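Local coordinates for exported protein (Bacteroides fragilis, PDB 4JX0), which is of unknown function but binds magnesium and joins a BT_3987-like N-terminal domain to an F5/8 type C domain, at residues A[86-91]-A[145-150]. Numbering follows the deposited sequence.
Sequences MKEDKL and AIKLTM
With CG set between the backbone N and the carbonyl carbon (chi1 65°) and the chain straight beyond it, K147 rises off its strand alongside both M86 and E88. E88 turns at chi2 (62°) and runs alongside the lysine, and E88 OE1 and K147 NZ form a salt bridge at 3.1 Å, approached on the anti side of the carboxylate and somewhat out of its plane. Selenomethionine M86 covers a second side of the lysine, roughly at right angles to E88's, and points the same way, M86 SE 3.6 Å from K147 CE; its CG also touches CG2 of T149, whose OG1 is hydrogen-bonded to N84 O. At the foot of these side chains the backbones form an antiparallel hydrogen-bonded pair: M86 N gives to K147 O at 3.0 Å and K147 N to M86 O at 2.9 Å. Segment 86-91 leaves the sheet after the non-hydrogen-bonded pair K87–I146; E88 N makes a weak bond to A145 O, and L91 CB packs on A145 CB at 3.7 Å. In the N-terminal domain, inner strand 142-150 has antiparallel neighbours 81-87 and 165-174. L91, in the weakly bonded helical turn that follows 81-87, also rests on S165 and F167, while K87 and I146 face F112 of strand 110-117.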
loop_
_atom_site.group_PDB
_atom_site.type_symbol
_atom_site.label_atom_id
_atom_site.label_comp_id
_atom_site.label_asym_id
_atom_site.label_seq_id
_atom_site.Cartn_x
_atom_site.Cartn_y
_atom_site.Cartn_z
HETATM N N MSE A 86 9.714 -0.997 -22.991
HETATM C CA MSE A 86 11.088 -1.416 -22.746
HETATM C C MSE A 86 11.666 -0.579 -21.634
HETATM O O MSE A 86 11.233 0.548 -21.423
HETATM C CB MSE A 86 11.942 -1.348 -24.019
HETATM C CG MSE A 86 12.291 0.049 -24.482
HETATM SE SE MSE A 86 13.708 -0.055 -25.774
HETATM C CE MSE A 86 15.256 -0.221 -24.537
ATOM N N LYS A 87 12.633 -1.143 -20.920
ATOM C CA LYS A 87 13.276 -0.473 -19.803
ATOM C C LYS A 87 14.385 0.407 -20.331
ATOM O O LYS A 87 15.404 -0.105 -20.785
ATOM C CB LYS A 87 13.812 -1.514 -18.805
ATOM C CG LYS A 87 14.413 -0.937 -17.537
ATOM C CD LYS A 87 14.724 -2.060 -16.560
ATOM C CE LYS A 87 15.745 -1.688 -15.517
ATOM N NZ LYS A 87 15.280 -0.600 -14.621
ATOM N N GLU A 88 14.170 1.728 -20.315
ATOM C CA GLU A 88 15.173 2.696 -20.740
ATOM C C GLU A 88 15.593 3.469 -19.497
ATOM O O GLU A 88 14.942 4.440 -19.112
ATOM C CB GLU A 88 14.633 3.602 -21.863
ATOM C CG GLU A 88 15.688 4.511 -22.485
ATOM C CD GLU A 88 16.836 3.795 -23.171
ATOM O OE1 GLU A 88 16.643 3.310 -24.309
ATOM O OE2 GLU A 88 17.925 3.702 -22.561
ATOM N N ASP A 89 16.677 3.002 -18.852
ATOM C CA ASP A 89 17.203 3.585 -17.612
ATOM C C ASP A 89 17.751 5.015 -17.786
ATOM O O ASP A 89 17.781 5.761 -16.807
ATOM C CB ASP A 89 18.313 2.687 -17.030
ATOM C CG ASP A 89 17.830 1.319 -16.572
ATOM O OD1 ASP A 89 16.756 1.251 -15.929
ATOM O OD2 ASP A 89 18.543 0.321 -16.822
ATOM N N LYS A 90 18.158 5.402 -19.015
ATOM C CA LYS A 90 18.680 6.744 -19.310
ATOM C C LYS A 90 17.679 7.861 -18.928
ATOM O O LYS A 90 18.111 8.952 -18.552
ATOM C CB LYS A 90 19.041 6.871 -20.805
ATOM C CG LYS A 90 20.220 5.996 -21.252
ATOM C CD LYS A 90 20.412 6.003 -22.776
ATOM C CE LYS A 90 21.379 4.934 -23.243
ATOM N NZ LYS A 90 21.546 4.922 -24.723
ATOM N N LEU A 91 16.354 7.584 -19.000
ATOM C CA LEU A 91 15.304 8.561 -18.665
ATOM C C LEU A 91 15.207 8.870 -17.164
ATOM O O LEU A 91 14.579 9.865 -16.797
ATOM C CB LEU A 91 13.920 8.093 -19.158
ATOM C CG LEU A 91 13.609 8.369 -20.627
ATOM C CD1 LEU A 91 14.391 7.457 -21.530
ATOM C CD2 LEU A 91 12.132 8.210 -20.905
ATOM N N ALA A 145 12.400 3.620 -15.292
ATOM C CA ALA A 145 11.750 4.330 -16.383
ATOM C C ALA A 145 11.544 3.368 -17.532
ATOM O O ALA A 145 12.396 2.509 -17.782
ATOM C CB ALA A 145 12.598 5.513 -16.815
ATOM N N ILE A 146 10.400 3.495 -18.212
ATOM C CA ILE A 146 10.032 2.641 -19.345
ATOM C C ILE A 146 9.544 3.504 -20.496
ATOM O O ILE A 146 8.950 4.559 -20.249
ATOM C CB ILE A 146 8.967 1.573 -18.957
ATOM C CG1 ILE A 146 7.865 2.160 -18.062
ATOM C CG2 ILE A 146 9.647 0.405 -18.286
ATOM C CD1 ILE A 146 6.546 1.428 -18.097
ATOM N N LYS A 147 9.813 3.075 -21.746
ATOM C CA LYS A 147 9.375 3.823 -22.927
ATOM C C LYS A 147 8.596 2.922 -23.857
ATOM O O LYS A 147 8.874 1.725 -23.942
ATOM C CB LYS A 147 10.549 4.500 -23.673
ATOM C CG LYS A 147 11.573 3.571 -24.312
ATOM C CD LYS A 147 12.639 4.386 -25.040
ATOM C CE LYS A 147 13.649 3.529 -25.771
ATOM N NZ LYS A 147 14.707 4.339 -26.435
ATOM N N LEU A 148 7.617 3.512 -24.558
ATOM C CA LEU A 148 6.788 2.798 -25.520
ATOM C C LEU A 148 7.550 2.628 -26.835
ATOM O O LEU A 148 8.279 3.539 -27.251
ATOM C CB LEU A 148 5.482 3.576 -25.740
ATOM C CG LEU A 148 4.449 2.938 -26.648
ATOM C CD1 LEU A 148 3.872 1.682 -26.036
ATOM C CD2 LEU A 148 3.360 3.917 -26.986
ATOM N N THR A 149 7.393 1.457 -27.482
ATOM C CA THR A 149 8.065 1.142 -28.749
ATOM C C THR A 149 7.103 0.490 -29.733
ATOM O O THR A 149 6.080 -0.041 -29.323
ATOM C CB THR A 149 9.262 0.201 -28.501
ATOM O OG1 THR A 149 8.795 -1.080 -28.067
ATOM C CG2 THR A 149 10.250 0.755 -27.497
HETATM N N MSE A 150 7.451 0.525 -31.027
HETATM C CA MSE A 150 6.715 -0.124 -32.117
HETATM C C MSE A 150 7.632 -1.146 -32.748
HETATM O O MSE A 150 8.820 -0.858 -32.929
HETATM C CB MSE A 150 6.266 0.891 -33.160
HETATM C CG MSE A 150 5.065 1.694 -32.744
HETATM SE SE MSE A 150 4.389 2.763 -34.223
HETATM C CE MSE A 150 6.002 3.714 -34.743
#